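Local coordinates for Lmo0325 protein (Listeria monocytogenes EGD-e, PDB 4RYK) that probably binds DNA through an N-terminal helix-turn-helix domain, as a putative transcriptional regulator of the Rgg type, at residues Lys21-Thr24 / Gln25-Tyr29; Gly31-Ser34 / Arg35-Ile39; His46-Leu50 / Ser51-Glu55. One frame throughout, in Å; residues are numbered along the deposited sequence.

Contact 1 (Lys21-Thr24 / Gln25-Tyr29)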
loop_
_atom_site.group_PDB
_atom_site.type_symbol
_atom_site.label_atom_id
_atom_site.label_comp_id
_atom_site.label_asym_id
_atom_site.label_seq_id
_atom_site.Cartn_x
_atom_site.Cartn_y
_atom_site.Cartn_z
ATOM N N LYS A 21 -21.364 3.635 13.833
ATOM C CA LYS A 21 -22.090 3.706 12.551
ATOM C C LYS A 21 -23.601 3.706 12.691
ATOM O O LYS A 21 -24.320 3.814 11.685
ATOM C CB LYS A 21 -21.646 2.546 11.637
ATOM C CG LYS A 21 -20.171 2.662 11.225
ATOM C CD LYS A 21 -19.846 1.663 10.144
ATOM C CE LYS A 21 -18.364 1.562 9.823
ATOM N NZ LYS A 21 -17.719 2.883 9.628
ATOM N N GLY A 22 -24.079 3.627 13.927
ATOM C CA GLY A 22 -25.490 3.587 14.210
ATOM C C GLY A 22 -26.140 2.279 13.768
ATOM O O GLY A 22 -27.317 2.285 13.456
ATOM N N LEU A 23 -25.379 1.184 13.733
ATOM C CA LEU A 23 -25.904 -0.118 13.309
ATOM C C LEU A 23 -26.386 -0.949 14.471
ATOM O O LEU A 23 -25.814 -0.909 15.579
ATOM C CB LEU A 23 -24.844 -0.905 12.540
ATOM C CG LEU A 23 -24.367 -0.210 11.247
ATOM C CD1 LEU A 23 -23.085 -0.831 10.740
ATOM C CD2 LEU A 23 -25.425 -0.210 10.164
ATOM N N THR A 24 -27.452 -1.706 14.228
ATOM C CA THR A 24 -28.010 -2.557 15.279
ATOM C C THR A 24 -27.278 -3.909 15.260
ATOM O O THR A 24 -26.621 -4.246 14.272
ATOM C CB THR A 24 -29.515 -2.794 15.100
ATOM O OG1 THR A 24 -29.752 -3.413 13.839
ATOM C CG2 THR A 24 -30.281 -1.491 15.127
ATOM N N GLN A 25 -27.371 -4.639 16.368
ATOM C CA GLN A 25 -26.910 -6.008 16.441
ATOM C C GLN A 25 -27.685 -6.852 15.499
ATOM O O GLN A 25 -27.147 -7.712 14.851
ATOM C CB GLN A 25 -27.094 -6.550 17.855
ATOM C CG GLN A 25 -26.137 -5.925 18.866
ATOM C CD GLN A 25 -26.254 -6.554 20.231
ATOM O OE1 GLN A 25 -27.337 -6.692 20.744
ATOM N NE2 GLN A 25 -25.135 -6.911 20.828
ATOM N N LYS A 26 -28.979 -6.619 15.437
ATOM C CA LYS A 26 -29.797 -7.335 14.503
ATOM C C LYS A 26 -29.278 -7.224 13.067
ATOM O O LYS A 26 -29.192 -8.223 12.353
ATOM C CB LYS A 26 -31.236 -6.858 14.565
ATOM C CG LYS A 26 -32.150 -7.752 13.756
ATOM C CD LYS A 26 -33.485 -7.082 13.498
ATOM C CE LYS A 26 -34.407 -7.996 12.710
ATOM N NZ LYS A 26 -35.794 -7.741 13.177
ATOM N N GLU A 27 -28.951 -6.047 12.597
ATOM C CA GLU A 27 -28.520 -6.003 11.213
ATOM C C GLU A 27 -27.077 -6.430 10.990
ATOM O O GLU A 27 -26.722 -6.846 9.901
ATOM C CB GLU A 27 -28.831 -4.651 10.595
ATOM C CG GLU A 27 -27.881 -3.538 10.877
ATOM C CD GLU A 27 -28.562 -2.185 10.618
ATOM O OE1 GLU A 27 -28.831 -1.844 9.432
ATOM O OE2 GLU A 27 -28.829 -1.466 11.600
ATOM N N VAL A 28 -26.242 -6.382 12.013
ATOM C CA VAL A 28 -24.879 -6.820 11.815
ATOM C C VAL A 28 -24.770 -8.364 11.851
ATOM O O VAL A 28 -24.055 -8.952 11.054
ATOM C CB VAL A 28 -23.938 -6.184 12.832
ATOM C CG1 VAL A 28 -22.625 -6.913 12.865
ATOM C CG2 VAL A 28 -23.702 -4.728 12.489
ATOM N N TYR A 29 -25.492 -9.011 12.762
ATOM C CA TYR A 29 -25.247 -10.414 13.068
ATOM C C TYR A 29 -26.225 -11.439 12.495
ATOM O O TYR A 29 -25.868 -12.626 12.424
ATOM C CB TYR A 29 -25.128 -10.607 14.578
ATOM C CG TYR A 29 -23.946 -9.862 15.166
ATOM C CD1 TYR A 29 -22.639 -10.289 14.931
ATOM C CD2 TYR A 29 -24.132 -8.707 15.893
ATOM C CE1 TYR A 29 -21.569 -9.621 15.463
ATOM C CE2 TYR A 29 -23.069 -8.023 16.434
ATOM C CZ TYR A 29 -21.786 -8.477 16.207
ATOM O OH TYR A 29 -20.749 -7.762 16.740
#
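T24 and E27 close a capping box at the start of helix 25-29, each side chain bonding the other's backbone N-H. The tight part is polar. T24 OG1 accepts from E27 N at 3.0 Å, while E27 OE2 takes T24 N, also at 3.0 Å, along an almost straight N-H...O line of 173°. That amide meets the carboxylate on its anti side. T24 OG1 gives OE2 a second bond of 3.1 Å, coming from above the carboxylate plane. E27 holds CG between its backbone N and carbonyl carbon (chi1 81°), a torsion that turns the extended chain back across T24. Behind the box, V28 N bonds T24 O, and L23 CB packs on V28 CG2 at 4.0 Å; L23 CD2 lies 3.7 Å from E27 CD. The outer side is looser: T24 is exposed, and the K26 side chain meets T24 OG1 with CB, while its end leads away from the cap. Q112 of the second subunit packs on L23 and E27, so the cap lies beside the dimer partner. Two donors on one carboxylate oxygen would favour the charged form of E27, and its negative charge at the helix N-terminus probably suits the helix dipole.

Contact 2 (Gly31-Ser34 / Arg35-Ile39). With GLC (alpha-D-glucopyranose), chain B.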
loop_
_atom_site.group_PDB
_atom_site.type_symbol
_atom_site.label_atom_id
_atom_site.label_comp_id
_atom_site.label_asym_id
_atom_site.label_seq_id
_atom_site.Cartn_x
_atom_site.Cartn_y
_atom_site.Cartn_z
ATOM N N GLY A 31 -28.200 -13.991 10.548
ATOM C CA GLY A 31 -27.764 -14.958 9.554
ATOM C C GLY A 31 -26.294 -15.319 9.707
ATOM O O GLY A 31 -25.797 -16.185 8.998
ATOM N N ILE A 32 -25.570 -14.695 10.634
ATOM C CA ILE A 32 -24.149 -15.074 10.798
ATOM C C ILE A 32 -24.002 -15.860 12.092
ATOM O O ILE A 32 -23.579 -16.998 12.085
ATOM C CB ILE A 32 -23.226 -13.830 10.789
ATOM C CG1 ILE A 32 -23.288 -13.125 9.427
ATOM C CG2 ILE A 32 -21.779 -14.197 11.094
ATOM C CD1 ILE A 32 -22.747 -11.721 9.451
ATOM N N ILE A 33 -24.398 -15.237 13.197
ATOM C CA ILE A 33 -24.445 -15.891 14.491
ATOM C C ILE A 33 -25.661 -15.403 15.264
ATOM O O ILE A 33 -26.206 -14.338 14.990
ATOM C CB ILE A 33 -23.221 -15.563 15.340
ATOM C CG1 ILE A 33 -23.006 -14.021 15.431
ATOM C CG2 ILE A 33 -22.007 -16.264 14.768
ATOM C CD1 ILE A 33 -21.938 -13.586 16.410
ATOM N N SER A 34 -26.018 -16.157 16.280
ATOM C CA SER A 34 -27.212 -15.902 17.017
ATOM C C SER A 34 -27.041 -14.717 17.924
ATOM O O SER A 34 -25.925 -14.250 18.216
ATOM C CB SER A 34 -27.543 -17.099 17.879
ATOM O OG SER A 34 -26.531 -17.227 18.850
ATOM N N ARG A 35 -28.187 -14.274 18.383
ATOM C CA ARG A 35 -28.281 -13.136 19.224
ATOM C C ARG A 35 -27.337 -13.222 20.396
ATOM O O ARG A 35 -26.519 -12.349 20.600
ATOM C CB ARG A 35 -29.730 -12.986 19.707
ATOM C CG ARG A 35 -29.967 -11.888 20.753
ATOM C CD ARG A 35 -29.954 -10.454 20.193
ATOM N NE ARG A 35 -29.391 -10.364 18.832
ATOM C CZ ARG A 35 -28.138 -10.006 18.509
ATOM N NH1 ARG A 35 -27.250 -9.662 19.463
ATOM N NH2 ARG A 35 -27.772 -10.009 17.208
ATOM N N SER A 36 -27.432 -14.277 21.172
ATOM C CA SER A 36 -26.652 -14.318 22.392
ATOM C C SER A 36 -25.197 -14.587 22.112
ATOM O O SER A 36 -24.324 -14.170 22.868
ATOM C CB SER A 36 -27.195 -15.369 23.331
ATOM O OG SER A 36 -27.349 -16.564 22.627
ATOM N N TYR A 37 -24.915 -15.280 21.023
ATOM C CA TYR A 37 -23.541 -15.478 20.674
ATOM C C TYR A 37 -22.931 -14.100 20.366
ATOM O O TYR A 37 -21.836 -13.787 20.830
ATOM C CB TYR A 37 -23.374 -16.470 19.524
ATOM C CG TYR A 37 -21.977 -16.998 19.510
ATOM C CD1 TYR A 37 -21.590 -18.095 20.308
ATOM C CD2 TYR A 37 -21.003 -16.360 18.764
ATOM C CE1 TYR A 37 -20.257 -18.542 20.322
ATOM C CE2 TYR A 37 -19.690 -16.793 18.770
ATOM C CZ TYR A 37 -19.324 -17.876 19.539
ATOM O OH TYR A 37 -18.001 -18.228 19.463
ATOM N N ALA A 38 -23.687 -13.262 19.658
ATOM C CA ALA A 38 -23.227 -11.925 19.303
ATOM C C ALA A 38 -22.964 -11.050 20.556
ATOM O O ALA A 38 -21.965 -10.334 20.639
ATOM C CB ALA A 38 -24.257 -11.258 18.385
ATOM N N ILE A 39 -23.864 -11.137 21.514
ATOM C CA ILE A 39 -23.713 -10.452 22.791
ATOM C C ILE A 39 -22.441 -10.886 23.485
ATOM O O ILE A 39 -21.668 -10.057 23.925
ATOM C CB ILE A 39 -24.918 -10.735 23.707
ATOM C CG1 ILE A 39 -26.129 -9.915 23.209
ATOM C CG2 ILE A 39 -24.582 -10.401 25.155
ATOM C CD1 ILE A 39 -27.480 -10.317 23.783
HETATM C C1 GLC B . -27.596 -19.180 13.851
HETATM C C2 GLC B . -26.945 -19.868 12.633
HETATM C C3 GLC B . -27.038 -18.985 11.406
HETATM C C4 GLC B . -28.470 -18.491 11.426
HETATM C C5 GLC B . -28.361 -17.322 12.413
HETATM C C6 GLC B . -29.641 -16.543 12.689
HETATM O O2 GLC B . -25.570 -20.175 12.868
HETATM O O3 GLC B . -26.698 -19.664 10.202
HETATM O O4 GLC B . -28.926 -18.197 10.100
HETATM O O5 GLC B . -27.834 -17.770 13.676
HETATM O O6 GLC B . -29.195 -15.189 12.857
#
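S34, the N-cap of helix 35-42, has a bound sugar beside it: an alpha-D-glucopyranose lies against the loop leading into the cap. G31 N donates to its O6 at 2.8 Å in a nearly straight bond (166°), while the ring oxygen O5 lies 3.6 Å from S34 N. A beta-D-fructofuranose also touches S34, and T30 completes the set of glycan-pocket residues with G31, I32, I33 and S34. G31 has positive phi, a conformation that suits glycine.

Across the cap, S34 OG sits between its own backbone N and carbonyl carbon, a torsion (chi1 66°) that turns OG toward the first-turn N-H of Y37, from which it accepts a weak bond at 3.3 Å. The stronger tie is A38 N to S34 O, 2.8 Å long. Next to this bond the packing is apolar. I33 CD1 reaches the edge of the Y37 ring, in its plane, 3.8 Å from CD2, and the two side chains cross at about a right angle. The same methyl rests 3.6 Å from A38 CA, between the ring and the helix backbone. Elsewhere, Y37 stacks on H46, and I32 packs against helix 50-60.

In this family's helix-turn-helix fold, helix 35-42 follows helix 25-29 as the probable recognition helix. Polar and apolar chemistry meet at its start: S34 OG caps Y37 N while S34 also borders the fructose, I33 CD1 packs on Y37 and A38, and within residues 31-39 the glucose is bonded through the main-chain N-H of G31.

Contact 3 (His46-Leu50 / Ser51-Glu55)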
loop_
_atom_site.group_PDB
_atom_site.type_symbol
_atom_site.label_atom_id
_atom_site.label_comp_id
_atom_site.label_asym_id
_atom_site.label_seq_id
_atom_site.Cartn_x
_atom_site.Cartn_y
_atom_site.Cartn_z
ATOM N N HIS A 46 -16.514 -14.733 23.631
ATOM C CA HIS A 46 -16.446 -15.826 22.648
ATOM C C HIS A 46 -15.384 -15.563 21.608
ATOM O O HIS A 46 -15.382 -14.487 21.038
ATOM C CB HIS A 46 -17.729 -15.925 21.863
ATOM C CG HIS A 46 -18.835 -16.563 22.604
ATOM N ND1 HIS A 46 -20.040 -15.931 22.819
ATOM C CD2 HIS A 46 -18.924 -17.772 23.200
ATOM C CE1 HIS A 46 -20.831 -16.725 23.517
ATOM N NE2 HIS A 46 -20.178 -17.849 23.762
ATOM N N GLU A 47 -14.540 -16.551 21.330
ATOM C CA GLU A 47 -13.552 -16.504 20.245
ATOM C C GLU A 47 -14.240 -16.699 18.892
ATOM O O GLU A 47 -14.827 -17.714 18.618
ATOM C CB GLU A 47 -12.503 -17.611 20.424
ATOM C CG GLU A 47 -11.539 -17.408 21.579
ATOM C CD GLU A 47 -10.518 -16.318 21.324
ATOM O OE1 GLU A 47 -10.439 -15.753 20.199
ATOM O OE2 GLU A 47 -9.765 -16.028 22.271
ATOM N N ILE A 48 -14.187 -15.716 18.027
ATOM C CA ILE A 48 -14.864 -15.866 16.732
ATOM C C ILE A 48 -13.989 -16.728 15.781
ATOM O O ILE A 48 -12.748 -16.613 15.819
ATOM C CB ILE A 48 -15.180 -14.428 16.182
ATOM C CG1 ILE A 48 -16.326 -14.417 15.158
ATOM C CG2 ILE A 48 -13.905 -13.704 15.692
ATOM C CD1 ILE A 48 -17.575 -15.138 15.596
ATOM N N THR A 49 -14.604 -17.544 14.928
ATOM C CA THR A 49 -13.841 -18.120 13.811
ATOM C C THR A 49 -13.565 -17.083 12.782
ATOM O O THR A 49 -14.330 -16.134 12.607
ATOM C CB THR A 49 -14.553 -19.267 13.103
ATOM O OG1 THR A 49 -15.768 -18.795 12.544
ATOM C CG2 THR A 49 -14.833 -20.411 14.078
ATOM N N LEU A 50 -12.481 -17.268 12.071
ATOM C CA LEU A 50 -12.107 -16.366 11.007
ATOM C C LEU A 50 -13.151 -16.264 9.887
ATOM O O LEU A 50 -13.387 -15.158 9.380
ATOM C CB LEU A 50 -10.740 -16.739 10.427
ATOM C CG LEU A 50 -10.262 -15.987 9.196
ATOM C CD1 LEU A 50 -10.208 -14.481 9.401
ATOM C CD2 LEU A 50 -8.870 -16.512 8.855
ATOM N N SER A 51 -13.799 -17.356 9.511
ATOM C CA SER A 51 -14.793 -17.244 8.431
ATOM C C SER A 51 -15.998 -16.449 8.879
ATOM O O SER A 51 -16.546 -15.713 8.089
ATOM C CB SER A 51 -15.235 -18.592 7.845
ATOM O OG SER A 51 -15.290 -19.542 8.849
ATOM N N LEU A 52 -16.412 -16.587 10.132
ATOM C CA LEU A 52 -17.546 -15.822 10.609
ATOM C C LEU A 52 -17.157 -14.377 10.745
ATOM O O LEU A 52 -17.956 -13.472 10.470
ATOM C CB LEU A 52 -18.019 -16.339 11.948
ATOM C CG LEU A 52 -18.666 -17.719 11.795
ATOM C CD1 LEU A 52 -18.912 -18.302 13.162
ATOM C CD2 LEU A 52 -19.970 -17.629 11.016
ATOM N N PHE A 53 -15.916 -14.162 11.166
ATOM C CA PHE A 53 -15.403 -12.815 11.345
ATOM C C PHE A 53 -15.406 -12.020 10.042
ATOM O O PHE A 53 -15.833 -10.878 10.051
ATOM C CB PHE A 53 -14.015 -12.827 11.966
ATOM C CG PHE A 53 -13.524 -11.476 12.394
ATOM C CD1 PHE A 53 -14.105 -10.817 13.486
ATOM C CD2 PHE A 53 -12.451 -10.876 11.760
ATOM C CE1 PHE A 53 -13.643 -9.581 13.906
ATOM C CE2 PHE A 53 -12.011 -9.631 12.165
ATOM C CZ PHE A 53 -12.603 -8.982 13.242
ATOM N N GLU A 54 -15.010 -12.629 8.921
ATOM C CA GLU A 54 -15.035 -11.964 7.612
ATOM C C GLU A 54 -16.454 -11.522 7.262
ATOM O O GLU A 54 -16.652 -10.452 6.684
ATOM C CB GLU A 54 -14.528 -12.872 6.486
ATOM C CG GLU A 54 -13.079 -13.331 6.565
ATOM C CD GLU A 54 -12.572 -13.815 5.183
ATOM O OE1 GLU A 54 -12.438 -15.052 4.938
ATOM O OE2 GLU A 54 -12.344 -12.960 4.303
ATOM N N GLU A 55 -17.453 -12.334 7.597
ATOM C CA GLU A 55 -18.841 -11.960 7.265
ATOM C C GLU A 55 -19.282 -10.779 8.101
ATOM O O GLU A 55 -19.987 -9.884 7.617
ATOM C CB GLU A 55 -19.783 -13.140 7.467
ATOM C CG GLU A 55 -19.479 -14.310 6.538
ATOM C CD GLU A 55 -20.253 -15.556 6.895
ATOM O OE1 GLU A 55 -21.419 -15.463 7.329
ATOM O OE2 GLU A 55 -19.693 -16.659 6.720
#
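The backbone passes from the extended residues 46-49 into helix 50-60, where F53 N bonds T49 O at 2.9 Å and E54 N bonds L50 O at 3.0 Å. This is an N-cap, with T49 as the cap residue, at the head of a helix of the helix-turn-helix domain. T49 OG1, set by a chi1 of 62° over the first turn, accepts a weak bond from L52 N at 3.3 Å. L52 CG and CD1 both lie 3.2 Å from T49 OG1, a close approach of leucine carbon to the capping oxygen. I48, buried, divides its branches: CD1 lies against L52 CB at 3.9 Å, and CG2 meets F53 obliquely. Both I48 and F53 also pack on F41 of helix 35-42, while F67 stacks edge-to-face with F53. S51, E54 and L50 meet the second subunit. S51 OG bonds E47 OE1 of that subunit, and E54 joins R72 of the second subunit in a salt bridge and Y10 of the second subunit in a hydrogen bond. L50 packs on F53 of the second subunit. Within the chain, the closest approach of I48 to the phenyl ring is CG2 to F53 CD1, 3.6 Å.

In the fold
The three contacts are successive N-caps of helices 25-29, 35-42 and 50-60, all in the helix-turn-helix region and each partly buried. Contact 1 has a reciprocal box with a carboxylate; contacts 2 and 3 rely on a single hydroxyl and a weak capping bond. Contacts 1 and 2 join where Y29 packs on A38 and Q25 meets R35; contacts 2 and 3 share the join of helices 35-42 and 50-60; contacts 1 and 3 do not touch. Contact 2 faces the sugars and no other subunit. Contacts 1 and 3 both reach the second subunit. Contact 3 has no exposed residue among those touching, partly because it lies against that subunit, whereas contacts 1 and 2 include exposed ones.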